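Local coordinates for protein aminomethyltransferase (Bartonella henselae, PDB 3GIR) that belongs to the aminomethyltransferase family, pairing a folate-binding-type domain with a C-terminal barrel domain, and carries a bound sodium ion, at residues I210-Y215 against D219-A224; G77-S82 against A249-L254; G179-A184 against D240-W245; L130-L135 against F140-N145; A187-P192 against A234-G239. All blocks are in the same frame, centred on the assembly; numbering follows the deposited sequence.

Contact 1: residues I210-Y215 against D219-A224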
# COMPACT_ATOMS: atom_id res chain seq x y z
N ILE A 210 -11.16 -11.76 -4.63
CA ILE A 210 -9.93 -11.73 -5.39
C ILE A 210 -9.89 -10.45 -6.16
O ILE A 210 -10.88 -10.08 -6.83
CB ILE A 210 -9.81 -12.92 -6.36
CG1 ILE A 210 -9.77 -14.23 -5.52
CG2 ILE A 210 -8.60 -12.78 -7.32
CD1 ILE A 210 -9.64 -15.53 -6.39
N THR A 211 -8.74 -9.78 -6.11
CA THR A 211 -8.49 -8.55 -6.86
C THR A 211 -7.21 -8.69 -7.69
O THR A 211 -6.30 -9.45 -7.32
CB THR A 211 -8.39 -7.29 -5.98
OG1 THR A 211 -7.26 -7.44 -5.07
CG2 THR A 211 -9.69 -6.96 -5.17
N ARG A 212 -7.17 -8.03 -8.84
CA ARG A 212 -5.97 -7.95 -9.64
C ARG A 212 -5.30 -6.63 -9.28
O ARG A 212 -5.58 -5.57 -9.81
CB ARG A 212 -6.27 -8.07 -11.15
CG ARG A 212 -5.04 -8.25 -11.98
CD ARG A 212 -5.32 -8.70 -13.43
NE ARG A 212 -4.23 -9.37 -14.01
CZ ARG A 212 -4.34 -10.28 -14.97
NH1 ARG A 212 -5.54 -10.62 -15.43
NH2 ARG A 212 -3.29 -10.87 -15.43
N SER A 213 -4.50 -6.67 -8.23
CA SER A 213 -3.88 -5.47 -7.66
C SER A 213 -2.68 -5.96 -6.82
O SER A 213 -2.42 -7.17 -6.74
CB SER A 213 -4.88 -4.79 -6.72
OG SER A 213 -5.14 -5.59 -5.54
N GLY A 214 -1.97 -5.01 -6.21
CA GLY A 214 -0.90 -5.42 -5.28
C GLY A 214 -0.09 -4.22 -4.85
O GLY A 214 -0.55 -3.06 -4.95
N TYR A 215 1.13 -4.48 -4.43
CA TYR A 215 2.00 -3.49 -3.88
C TYR A 215 3.42 -3.62 -4.38
O TYR A 215 4.41 -3.32 -3.68
CB TYR A 215 1.95 -3.66 -2.33
CG TYR A 215 2.39 -2.53 -1.49
CD1 TYR A 215 1.97 -1.24 -1.70
CD2 TYR A 215 3.16 -2.78 -0.37
CE1 TYR A 215 2.28 -0.23 -0.83
CE2 TYR A 215 3.50 -1.74 0.51
CZ TYR A 215 3.08 -0.50 0.27
OH TYR A 215 3.45 0.46 1.23
N ASP A 219 2.37 -7.22 -12.36
CA ASP A 219 1.06 -7.88 -12.38
C ASP A 219 0.93 -8.69 -11.10
O ASP A 219 1.91 -8.99 -10.48
CB ASP A 219 0.92 -8.76 -13.66
CG ASP A 219 -0.48 -9.31 -13.84
OD1 ASP A 219 -1.42 -8.78 -13.29
OD2 ASP A 219 -0.62 -10.33 -14.54
N GLY A 220 -0.30 -9.03 -10.70
CA GLY A 220 -0.48 -9.77 -9.47
C GLY A 220 -1.91 -9.73 -9.01
O GLY A 220 -2.74 -8.97 -9.53
N PHE A 221 -2.13 -10.48 -7.93
CA PHE A 221 -3.41 -10.71 -7.37
C PHE A 221 -3.34 -10.62 -5.87
O PHE A 221 -2.28 -10.89 -5.30
CB PHE A 221 -4.03 -12.07 -7.79
CG PHE A 221 -4.18 -12.20 -9.28
CD1 PHE A 221 -5.38 -11.87 -9.90
CD2 PHE A 221 -3.09 -12.58 -10.04
CE1 PHE A 221 -5.47 -12.00 -11.28
CE2 PHE A 221 -3.20 -12.62 -11.41
CZ PHE A 221 -4.37 -12.34 -11.98
N GLU A 222 -4.47 -10.32 -5.25
CA GLU A 222 -4.65 -10.49 -3.79
C GLU A 222 -5.86 -11.40 -3.61
O GLU A 222 -6.92 -11.20 -4.27
CB GLU A 222 -4.85 -9.19 -3.09
CG GLU A 222 -3.66 -8.26 -3.16
CD GLU A 222 -3.84 -7.02 -2.25
OE1 GLU A 222 -4.94 -6.78 -1.63
OE2 GLU A 222 -2.84 -6.30 -2.17
N ILE A 223 -5.73 -12.35 -2.69
CA ILE A 223 -6.79 -13.33 -2.41
C ILE A 223 -7.11 -13.28 -0.91
O ILE A 223 -6.23 -13.52 -0.10
CB ILE A 223 -6.38 -14.74 -2.82
CG1 ILE A 223 -5.87 -14.80 -4.25
CG2 ILE A 223 -7.54 -15.77 -2.54
CD1 ILE A 223 -5.12 -16.17 -4.64
N ALA A 224 -8.38 -13.00 -0.55
CA ALA A 224 -8.86 -12.95 0.80
C ALA A 224 -9.82 -14.11 0.96
O ALA A 224 -10.68 -14.32 0.10
CB ALA A 224 -9.56 -11.61 1.13
O HOH W 1 -7.65 -7.08 -2.41
O HOH W 2 -4.16 -3.71 -3.54
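Thr-211 and Glu-222 form the hydrogen-bonded pair of a short antiparallel beta hairpin, strands 209-211 and 220-225, in the mixed sheet of the folate-binding domain. Two backbone bonds join the pair: Thr-211 N to Glu-222 O at 3.0 Å, and Glu-222 N to Thr-211 O. Regular pairing stops after Thr-211, though CA of Arg-212 still lies 3.4 Å from Gly-220 O; residues 213-215 run as loop.

The charged contact lies at the turn end of the hairpin. Arg-212 grips the carboxylate of Asp-219 side-on, NE to OD1 at 3.0 Å and NH2 to OD2 at 2.9 Å, with both bonds nearly straight. Guanidinium and carboxylate planes are 15° apart, so the salt bridge is almost flat. CG of Arg-212 stands anti to the backbone N (chi1 -170°) and the chain runs out extended alongside the Phe-221 ring, whose CZ sits over the centre of one guanidinium face. NH1 is hydrogen-bonded to Leu-196 O, and Phe-391 makes a cation-pi contact with the same arginine.

Apolar contact is made on the face of Ile-210 and Ile-223, which run alongside each other in the same direction; CG1 of Ile-210 meets CG2 of Ile-223 at 4.0 Å. Leu-186 of helix 182-188 packs against Phe-221 and Ile-223.

The opposite face is polar and hydrated. OG1 of Thr-211 and OG of Ser-213 are hydrogen-bonded to each other, and one water joins OG1 of Thr-211, at 2.7 Å, to OE1 of Glu-222, to which it donates at 2.8 Å.

Contact 2: residues G77-S82 against A249-L254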
# COMPACT_ATOMS: atom_id res chain seq x y z
N GLY A 77 5.91 -14.27 -6.49
CA GLY A 77 6.15 -14.23 -5.07
C GLY A 77 4.83 -14.29 -4.33
O GLY A 77 3.85 -13.69 -4.73
N LEU A 78 4.83 -15.05 -3.26
CA LEU A 78 3.66 -15.22 -2.39
C LEU A 78 3.96 -14.48 -1.07
O LEU A 78 4.97 -14.71 -0.40
CB LEU A 78 3.40 -16.71 -2.09
CG LEU A 78 2.09 -17.00 -1.33
CD1 LEU A 78 0.82 -16.60 -2.15
CD2 LEU A 78 2.09 -18.55 -0.93
N PHE A 79 3.06 -13.58 -0.71
CA PHE A 79 3.18 -12.74 0.46
C PHE A 79 1.99 -12.98 1.38
O PHE A 79 0.85 -12.87 0.96
CB PHE A 79 3.17 -11.24 0.10
CG PHE A 79 4.20 -10.80 -0.91
CD1 PHE A 79 5.24 -9.96 -0.54
CD2 PHE A 79 4.08 -11.17 -2.25
CE1 PHE A 79 6.17 -9.52 -1.49
CE2 PHE A 79 5.04 -10.76 -3.15
CZ PHE A 79 6.08 -9.96 -2.76
N ASP A 80 2.28 -13.29 2.65
CA ASP A 80 1.23 -13.36 3.63
C ASP A 80 1.01 -11.97 4.20
O ASP A 80 1.84 -11.43 4.96
CB ASP A 80 1.58 -14.35 4.76
CG ASP A 80 0.42 -14.57 5.69
OD1 ASP A 80 -0.59 -13.81 5.61
OD2 ASP A 80 0.53 -15.47 6.58
N ILE A 81 -0.12 -11.36 3.83
CA ILE A 81 -0.49 -10.02 4.22
C ILE A 81 -1.78 -10.05 5.07
O ILE A 81 -2.59 -9.13 5.06
CB ILE A 81 -0.52 -9.03 3.01
CG1 ILE A 81 -1.44 -9.54 1.95
CG2 ILE A 81 0.92 -8.86 2.47
CD1 ILE A 81 -1.66 -8.44 0.86
N SER A 82 -1.89 -11.09 5.90
CA SER A 82 -3.06 -11.32 6.74
C SER A 82 -3.14 -10.34 7.89
O SER A 82 -4.10 -10.39 8.65
CB SER A 82 -3.08 -12.76 7.29
OG SER A 82 -3.16 -13.69 6.23
N ALA A 249 10.78 -7.55 4.25
CA ALA A 249 11.92 -6.75 3.78
C ALA A 249 11.88 -6.56 2.27
O ALA A 249 11.98 -5.44 1.78
CB ALA A 249 13.28 -7.22 4.32
N ALA A 250 11.67 -7.66 1.56
CA ALA A 250 11.55 -7.61 0.13
C ALA A 250 10.26 -6.93 -0.29
O ALA A 250 10.22 -6.28 -1.33
CB ALA A 250 11.71 -9.03 -0.48
N ARG A 251 9.15 -7.18 0.45
CA ARG A 251 7.93 -6.42 0.18
C ARG A 251 8.21 -4.91 0.16
O ARG A 251 7.71 -4.17 -0.67
CB ARG A 251 6.83 -6.75 1.18
CG ARG A 251 5.60 -5.92 1.14
CD ARG A 251 4.54 -6.53 1.95
NE ARG A 251 3.43 -5.67 2.34
CZ ARG A 251 2.29 -5.57 1.69
NH1 ARG A 251 2.12 -6.19 0.54
NH2 ARG A 251 1.31 -4.81 2.21
N ASP A 252 8.98 -4.47 1.16
CA ASP A 252 9.35 -3.07 1.22
C ASP A 252 10.23 -2.57 0.05
O ASP A 252 9.99 -1.49 -0.46
CB ASP A 252 10.03 -2.77 2.60
CG ASP A 252 10.02 -1.29 2.92
OD1 ASP A 252 8.93 -0.69 2.92
OD2 ASP A 252 11.15 -0.73 3.02
N SER A 253 11.25 -3.32 -0.37
CA SER A 253 12.10 -2.91 -1.47
C SER A 253 11.32 -2.89 -2.77
O SER A 253 11.49 -2.00 -3.65
CB SER A 253 13.39 -3.74 -1.56
OG SER A 253 13.14 -5.14 -1.59
N LEU A 254 10.41 -3.86 -2.91
CA LEU A 254 9.57 -3.85 -4.11
C LEU A 254 8.71 -2.63 -4.20
O LEU A 254 8.61 -2.00 -5.30
CB LEU A 254 8.74 -5.14 -4.23
CG LEU A 254 9.51 -6.42 -4.47
CD1 LEU A 254 8.65 -7.60 -4.00
CD2 LEU A 254 9.93 -6.64 -5.97
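Strand 76-80 faces helix 248-257 with no backbone bond between them; the nearest CA atoms, those of Phe-79 and Arg-251, are 7.9 Å apart, so side chains alone bridge the gap. Phe-79 reaches the helix with the edge of its ring. CZ meets CD1 of Leu-254 at 3.7 Å, the methyl lying in the ring plane, while CE1 abuts CB of Arg-251 at 3.9 Å, also near that plane. The ring edge fits against two residues three apart, about one helical turn. Thr-72 of helix 65-74 and Ala-176 of strand 173-178 touch this phenyl group.

Ile-81, just past the strand, meets the far end of Arg-251. The arginine chain leaves the helix extended, with CG anti to the backbone N (chi1 172°), and crosses the isoleucine at about a right angle. CG2 of Ile-81 rests over one face of the guanidinium, 3.5 Å above its plane and offset toward the rim, with NH1 of Arg-251 its nearest atom. This is apolar cover for a flat charged group, and no hydrogen bond crosses between the segments. Tyr-215 packs against the same arginine.

The strand's exit is fixed separately. OD1 of Asp-80 accepts both the backbone N of Ser-82, at 3.0 Å, and its OG, at 2.6 Å, while OD2 is hydrogen-bonded to His-42 NE2. The first of these bonds closes an Asx turn at the end of a strand held between strands 173-178 and 243-245, its face packed by a helix in the alpha-beta arrangement of this folate-binding domain.

Contact 3: residues G179-A184 against D240-W245. With NA (sodium ion), chain B.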
# COMPACT_ATOMS: atom_id res chain seq x y z
N GLY A 179 3.95 -10.90 -9.63
CA GLY A 179 5.02 -11.14 -10.56
C GLY A 179 4.51 -11.52 -11.97
O GLY A 179 3.32 -11.78 -12.18
N PRO A 180 5.45 -11.63 -12.90
CA PRO A 180 5.06 -11.95 -14.27
C PRO A 180 4.51 -13.30 -14.48
O PRO A 180 3.80 -13.47 -15.50
CB PRO A 180 6.37 -11.74 -15.05
CG PRO A 180 7.44 -11.98 -14.01
CD PRO A 180 6.87 -11.30 -12.81
N GLN A 181 4.73 -14.23 -13.56
CA GLN A 181 4.14 -15.54 -13.65
C GLN A 181 2.92 -15.75 -12.77
O GLN A 181 2.35 -16.83 -12.69
CB GLN A 181 5.17 -16.61 -13.51
CG GLN A 181 6.30 -16.57 -14.53
CD GLN A 181 7.36 -17.62 -14.29
OE1 GLN A 181 7.81 -17.89 -13.18
NE2 GLN A 181 7.79 -18.26 -15.39
N ALA A 182 2.54 -14.71 -12.04
CA ALA A 182 1.45 -14.86 -11.09
C ALA A 182 0.14 -15.33 -11.74
O ALA A 182 -0.55 -16.18 -11.18
CB ALA A 182 1.21 -13.53 -10.30
N ALA A 183 -0.23 -14.72 -12.87
CA ALA A 183 -1.46 -15.06 -13.60
C ALA A 183 -1.46 -16.50 -14.07
O ALA A 183 -2.46 -17.18 -13.93
CB ALA A 183 -1.69 -14.07 -14.77
N ALA A 184 -0.31 -16.97 -14.52
CA ALA A 184 -0.20 -18.34 -14.96
C ALA A 184 -0.31 -19.32 -13.79
O ALA A 184 -1.03 -20.32 -13.85
CB ALA A 184 1.09 -18.54 -15.79
N ASP A 240 3.76 -24.81 -6.42
CA ASP A 240 4.10 -24.46 -7.82
C ASP A 240 5.58 -24.07 -7.82
O ASP A 240 6.04 -23.28 -6.94
CB ASP A 240 3.22 -23.29 -8.31
CG ASP A 240 3.34 -22.99 -9.77
OD1 ASP A 240 2.31 -22.99 -10.51
OD2 ASP A 240 4.48 -22.71 -10.24
N SER A 241 6.33 -24.59 -8.78
CA SER A 241 7.78 -24.36 -8.77
C SER A 241 8.15 -22.88 -9.08
O SER A 241 9.28 -22.48 -8.84
CB SER A 241 8.47 -25.33 -9.75
OG SER A 241 8.05 -24.95 -11.06
N ARG A 242 7.20 -22.10 -9.56
CA ARG A 242 7.42 -20.67 -9.87
C ARG A 242 7.24 -19.78 -8.60
O ARG A 242 7.58 -18.60 -8.70
CB ARG A 242 6.53 -20.18 -10.96
CG ARG A 242 6.79 -20.94 -12.29
CD ARG A 242 5.73 -20.75 -13.26
NE ARG A 242 4.51 -21.46 -12.88
CZ ARG A 242 3.49 -21.69 -13.72
NH1 ARG A 242 3.48 -21.21 -14.99
NH2 ARG A 242 2.48 -22.37 -13.28
N VAL A 243 6.74 -20.37 -7.50
CA VAL A 243 6.30 -19.58 -6.33
C VAL A 243 7.24 -19.80 -5.15
O VAL A 243 7.59 -20.92 -4.79
CB VAL A 243 4.88 -20.00 -5.92
CG1 VAL A 243 4.34 -19.22 -4.73
CG2 VAL A 243 3.89 -19.74 -7.08
N GLU A 244 7.63 -18.67 -4.54
CA GLU A 244 8.30 -18.69 -3.25
C GLU A 244 7.65 -17.71 -2.33
O GLU A 244 7.14 -16.68 -2.78
CB GLU A 244 9.77 -18.33 -3.39
CG GLU A 244 10.59 -19.24 -4.35
CD GLU A 244 10.86 -20.66 -3.80
OE1 GLU A 244 10.59 -20.96 -2.63
OE2 GLU A 244 11.34 -21.53 -4.57
N TRP A 245 7.75 -17.95 -1.03
CA TRP A 245 7.38 -16.94 -0.04
C TRP A 245 8.38 -15.75 -0.07
O TRP A 245 9.60 -15.93 -0.29
CB TRP A 245 7.52 -17.49 1.36
CG TRP A 245 6.46 -18.39 1.89
CD1 TRP A 245 6.69 -19.69 2.30
CD2 TRP A 245 5.08 -18.12 2.14
NE1 TRP A 245 5.55 -20.22 2.78
CE2 TRP A 245 4.53 -19.29 2.71
CE3 TRP A 245 4.26 -17.03 1.95
CZ2 TRP A 245 3.19 -19.38 3.12
CZ3 TRP A 245 2.94 -17.12 2.31
CH2 TRP A 245 2.40 -18.30 2.90
NA NA B . 7.32 -23.27 -4.97
O HOH W 3 9.58 -23.18 -6.00
O HOH W 4 8.62 -23.44 -2.98
O HOH W 5 7.65 -25.73 -5.26
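Gln-181 and Arg-242 cross at about a right angle, with amide and guanidinium planes 77° apart. The amide oxygen OE1 of Gln-181 lies against the aliphatic part of the arginine, 3.3 Å from CG of Arg-242, and is itself hydrogen-bonded to His-75 ND1. Further along, NH1 of Arg-242 meets CB of Ala-184 at 3.7 Å.

Asp-240 fixes the arginine from within its own turn. Arg-242, bent at chi3 (-72°), grips the carboxylate side-on: NH2 to OD1 of Asp-240 at 2.8 Å and NE to OD2 at 2.9 Å, each carboxylate oxygen using its syn lone pair. The anti lone pair of OD2 takes the backbone N of Arg-242, completing an Asx turn within the type I beta turn 240-243. NH2 has a second anionic partner, Asp-188.

The same turn carries the sodium ion, bound by Asp-240 O at 2.4 Å and Val-243 O at 2.4 Å, with three waters and Leu-238 O completing six ligands. Glu-244 accepts hydrogen bonds from two of those waters. The contact lies at the surface, joining the start of helix 182-188 to the turn between helix 227-238 and strand 243-245, an outermost strand of the mixed sheet, beside strand 76-80.

Contact 4: residues L130-L135 against F140-N145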
# COMPACT_ATOMS: atom_id res chain seq x y z
N LEU A 130 -6.35 3.48 1.58
CA LEU A 130 -7.28 2.33 1.55
C LEU A 130 -7.52 1.98 0.11
O LEU A 130 -7.39 2.83 -0.73
CB LEU A 130 -8.64 2.79 2.20
CG LEU A 130 -8.76 3.29 3.62
CD1 LEU A 130 -10.08 3.99 4.02
CD2 LEU A 130 -8.53 2.12 4.60
N ILE A 131 -7.98 0.76 -0.19
CA ILE A 131 -8.53 0.41 -1.46
C ILE A 131 -9.99 0.04 -1.23
O ILE A 131 -10.33 -0.80 -0.36
CB ILE A 131 -7.85 -0.78 -2.17
CG1 ILE A 131 -6.33 -0.60 -2.18
CG2 ILE A 131 -8.48 -1.04 -3.52
CD1 ILE A 131 -5.91 0.58 -3.01
N LEU A 132 -10.85 0.71 -2.01
CA LEU A 132 -12.32 0.52 -1.99
C LEU A 132 -12.73 -0.23 -3.26
O LEU A 132 -12.37 0.20 -4.36
CB LEU A 132 -13.00 1.87 -1.96
CG LEU A 132 -14.54 1.88 -2.08
CD1 LEU A 132 -15.24 1.26 -0.90
CD2 LEU A 132 -15.07 3.26 -2.30
N THR A 133 -13.48 -1.32 -3.12
CA THR A 133 -13.99 -2.12 -4.27
C THR A 133 -15.46 -2.27 -4.14
O THR A 133 -15.95 -2.52 -3.04
CB THR A 133 -13.35 -3.53 -4.26
OG1 THR A 133 -11.92 -3.36 -4.32
CG2 THR A 133 -13.78 -4.32 -5.51
N ARG A 134 -16.19 -1.99 -5.21
CA ARG A 134 -17.63 -2.23 -5.22
C ARG A 134 -17.90 -3.66 -5.62
O ARG A 134 -17.33 -4.14 -6.63
CB ARG A 134 -18.32 -1.28 -6.17
CG ARG A 134 -19.81 -1.35 -6.09
CD ARG A 134 -20.44 -0.27 -6.87
NE ARG A 134 -21.83 -0.06 -6.42
CZ ARG A 134 -22.55 0.98 -6.85
NH1 ARG A 134 -22.04 1.81 -7.75
NH2 ARG A 134 -23.79 1.16 -6.40
N LEU A 135 -18.69 -4.33 -4.82
CA LEU A 135 -19.00 -5.76 -5.03
C LEU A 135 -20.42 -6.00 -5.54
O LEU A 135 -20.65 -6.98 -6.25
CB LEU A 135 -18.76 -6.56 -3.77
CG LEU A 135 -17.27 -6.73 -3.41
CD1 LEU A 135 -17.20 -7.45 -2.05
CD2 LEU A 135 -16.54 -7.42 -4.58
N PHE A 140 -19.77 -3.13 -0.57
CA PHE A 140 -18.39 -2.70 -0.91
C PHE A 140 -17.41 -3.33 0.06
O PHE A 140 -17.78 -3.79 1.12
CB PHE A 140 -18.26 -1.16 -0.74
CG PHE A 140 -19.09 -0.33 -1.72
CD1 PHE A 140 -18.50 0.35 -2.73
CD2 PHE A 140 -20.47 -0.20 -1.49
CE1 PHE A 140 -19.24 1.14 -3.56
CE2 PHE A 140 -21.24 0.56 -2.33
CZ PHE A 140 -20.64 1.24 -3.36
N MET A 141 -16.15 -3.33 -0.32
CA MET A 141 -15.07 -3.86 0.53
C MET A 141 -14.01 -2.75 0.59
O MET A 141 -13.72 -2.06 -0.38
CB MET A 141 -14.40 -5.13 -0.07
CG MET A 141 -13.47 -5.84 0.81
SD MET A 141 -14.40 -6.68 2.15
CE MET A 141 -15.14 -8.10 1.25
N LEU A 142 -13.48 -2.58 1.79
CA LEU A 142 -12.30 -1.74 2.03
C LEU A 142 -11.18 -2.64 2.53
O LEU A 142 -11.38 -3.55 3.37
CB LEU A 142 -12.59 -0.67 3.11
CG LEU A 142 -13.45 0.50 2.69
CD1 LEU A 142 -14.11 1.29 3.89
CD2 LEU A 142 -12.63 1.44 1.80
N VAL A 143 -9.96 -2.36 2.09
CA VAL A 143 -8.77 -2.99 2.71
C VAL A 143 -7.95 -1.92 3.40
O VAL A 143 -7.53 -0.96 2.73
CB VAL A 143 -7.95 -3.73 1.62
CG1 VAL A 143 -6.72 -4.41 2.26
CG2 VAL A 143 -8.77 -4.86 0.92
N ALA A 144 -7.72 -2.12 4.70
CA ALA A 144 -7.08 -1.17 5.63
C ALA A 144 -5.71 -1.66 5.98
O ALA A 144 -5.49 -2.88 6.09
CB ALA A 144 -7.90 -1.03 6.91
N ASN A 145 -4.80 -0.74 6.25
CA ASN A 145 -3.49 -1.16 6.73
C ASN A 145 -3.47 -1.73 8.10
O ASN A 145 -4.23 -1.31 8.97
CB ASN A 145 -2.57 0.09 6.70
CG ASN A 145 -2.12 0.43 5.35
OD1 ASN A 145 -2.55 1.49 4.76
ND2 ASN A 145 -1.28 -0.44 4.79
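Thr-133 N donates to Met-141 O at 2.8 Å, and Met-141 N returns a bond of 2.8 Å to Thr-133 O, making a hydrogen-bonded pair of an antiparallel beta hairpin. Two residues along, Val-143 N binds Ile-131 O at 2.9 Å; the reciprocal bond from Ile-131 N is weak. The strand axes approach to 4.7 Å at 161°.

Arg-134 and Phe-140, a non-hydrogen-bonded pair, overlap broadly. The arginine runs extended across the ring, CG over the phenyl face 4.0 Å from the ring centroid in a CH-pi contact. Its guanidinium lies only 19° from the ring plane, with CZ of Phe-140 over one guanidinium face. Backbone oxygens of Leu-109, Ala-107, Ala-136 and Glu-137 take its N-H groups and hold the flat group in position.

On that same face CD1 of Leu-132 touches CD2 of Leu-142 at 3.8 Å and CD1 of Phe-140. Toward the end of strand 126-136, CD1 of Leu-135 meets CE of Met-141, which lies on the face of Thr-133, at 3.9 Å.

Helices 94-101 and 149-159 cover the face of Leu-132 and Leu-142, Phe-209 of strand 209-211 packs against Thr-133, Leu-135 and Met-141, and strands 114-120 and 85-90 flank the hairpin in its five-stranded sheet.

Contact 5: residues A187-P192 against A234-G239. With NA (sodium ion), chain B.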
# COMPACT_ATOMS: atom_id res chain seq x y z
N ALA A 187 -4.01 -19.46 -12.73
CA ALA A 187 -4.74 -20.37 -13.70
C ALA A 187 -4.42 -21.84 -13.45
O ALA A 187 -5.30 -22.67 -13.37
CB ALA A 187 -4.42 -20.00 -15.14
N ASP A 188 -3.15 -22.17 -13.28
CA ASP A 188 -2.77 -23.58 -13.10
C ASP A 188 -3.21 -24.15 -11.75
O ASP A 188 -3.29 -25.37 -11.57
CB ASP A 188 -1.26 -23.77 -13.29
CG ASP A 188 -0.78 -23.55 -14.74
OD1 ASP A 188 -1.58 -23.40 -15.69
OD2 ASP A 188 0.47 -23.46 -14.91
N ALA A 189 -3.46 -23.28 -10.77
CA ALA A 189 -3.99 -23.69 -9.50
C ALA A 189 -5.52 -23.88 -9.54
O ALA A 189 -6.12 -24.23 -8.52
CB ALA A 189 -3.60 -22.69 -8.38
N GLY A 190 -6.12 -23.60 -10.69
CA GLY A 190 -7.57 -23.69 -10.85
C GLY A 190 -8.38 -22.59 -10.26
O GLY A 190 -9.60 -22.75 -10.09
N LEU A 191 -7.74 -21.43 -10.03
CA LEU A 191 -8.44 -20.31 -9.45
C LEU A 191 -8.80 -19.30 -10.54
O LEU A 191 -8.01 -19.05 -11.44
CB LEU A 191 -7.60 -19.62 -8.37
CG LEU A 191 -7.05 -20.55 -7.33
CD1 LEU A 191 -5.87 -19.81 -6.62
CD2 LEU A 191 -8.15 -20.95 -6.40
N PRO A 192 -10.00 -18.75 -10.50
CA PRO A 192 -10.44 -17.72 -11.41
C PRO A 192 -9.79 -16.38 -11.05
O PRO A 192 -9.33 -16.23 -9.91
CB PRO A 192 -11.95 -17.69 -11.21
CG PRO A 192 -12.14 -18.27 -9.84
CD PRO A 192 -11.00 -19.07 -9.47
N ALA A 234 -2.57 -21.81 0.58
CA ALA A 234 -1.17 -21.39 0.56
C ALA A 234 -0.22 -22.50 0.22
O ALA A 234 0.67 -22.28 -0.62
CB ALA A 234 -0.78 -20.77 1.90
N GLU A 235 -0.45 -23.70 0.74
CA GLU A 235 0.38 -24.83 0.40
C GLU A 235 0.22 -25.19 -1.06
O GLU A 235 1.20 -25.54 -1.72
CB GLU A 235 0.08 -26.03 1.28
CG GLU A 235 0.42 -25.88 2.74
CD GLU A 235 -0.18 -27.03 3.62
OE1 GLU A 235 -1.31 -27.54 3.30
OE2 GLU A 235 0.45 -27.41 4.64
N LYS A 236 -0.99 -25.16 -1.59
CA LYS A 236 -1.21 -25.40 -3.04
C LYS A 236 -0.47 -24.42 -3.93
O LYS A 236 0.15 -24.79 -4.94
CB LYS A 236 -2.71 -25.42 -3.32
CG LYS A 236 -3.11 -25.57 -4.78
CD LYS A 236 -4.64 -25.61 -4.85
CE LYS A 236 -5.16 -26.08 -6.20
NZ LYS A 236 -6.63 -25.90 -6.21
N LEU A 237 -0.50 -23.11 -3.60
CA LEU A 237 0.23 -22.15 -4.41
C LEU A 237 1.74 -22.30 -4.28
O LEU A 237 2.49 -22.24 -5.25
CB LEU A 237 -0.16 -20.74 -4.01
CG LEU A 237 -1.57 -20.38 -4.28
CD1 LEU A 237 -1.89 -19.00 -3.62
CD2 LEU A 237 -1.89 -20.29 -5.73
N LEU A 238 2.23 -22.52 -3.08
CA LEU A 238 3.68 -22.73 -2.84
C LEU A 238 4.25 -23.94 -3.53
O LEU A 238 5.43 -23.95 -3.91
CB LEU A 238 3.90 -22.93 -1.37
CG LEU A 238 3.98 -21.71 -0.54
CD1 LEU A 238 3.69 -22.07 0.93
CD2 LEU A 238 5.43 -21.07 -0.82
N GLY A 239 3.40 -24.94 -3.70
CA GLY A 239 3.76 -26.17 -4.41
C GLY A 239 4.15 -25.93 -5.86
O GLY A 239 4.85 -26.74 -6.45
NA NA B . 7.32 -23.27 -4.97
O HOH W 5 7.65 -25.73 -5.26
O HOH W 3 9.58 -23.18 -6.00
O HOH W 4 8.62 -23.44 -2.98
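Lys-236 reaches from helix 227-238 to the backbone just past helix 182-188, where NZ donates to Ala-189 O at 2.9 Å. The lysine is extended throughout: CG lies opposite the backbone N (chi1 176°), and every later torsion is also extended, so the ammonium is carried the full length of the chain. It meets the carbonyl tilted slightly from the carbonyl plane. CE of Lys-236 also comes within 3.1 Å of the same oxygen. The lysine itself is exposed.

Beside this bond is a small apolar patch. CG of Leu-237 is anti to the carbonyl carbon (chi1 -65°), which with an extended chi2 brings CD2 toward the other segment although CB does not point there. That one methyl meets CB of Ala-189 at 4.0 Å and CD1 of Leu-191 at 4.1 Å; the two leucines run obliquely to each other. Leu-78 of strand 76-80 also touches Leu-237.

The turn that offers Ala-189 O is set by Gly-190, whose positive phi (75°) ends helix 182-188; Gly-190 N bonds back to Ala-187 O at 3.0 Å. At the far end of segment 234-239, Leu-238 O binds the sodium ion at 2.3 Å. The contact thus joins the Schellman motif closing one helix to helix 227-238, where Leu-238 O contributes to the sodium site.

Contacts 1, 2 and 3 reach one mixed sheet, and contact 5 packs beside it. Contacts 3 and 5 are closest, centres about 9 Å apart: both use helix 182-188, a salt bridge of 2.8 Å between Arg-242 NH2 and Asp-188 OD2 links them, and together they supply all three protein ligands of the sodium ion. Leu-78 N to Glu-244 O, 2.9 Å, ties contact 2 to contact 3, while the Phe-79 side chain stays about 13 Å from the ion. Contact 1 meets contact 2 through Tyr-215 packing on Arg-251. Contact 4, in a separate sheet, lies about 12 Å from contact 1 between centres and about 25 Å from contact 3.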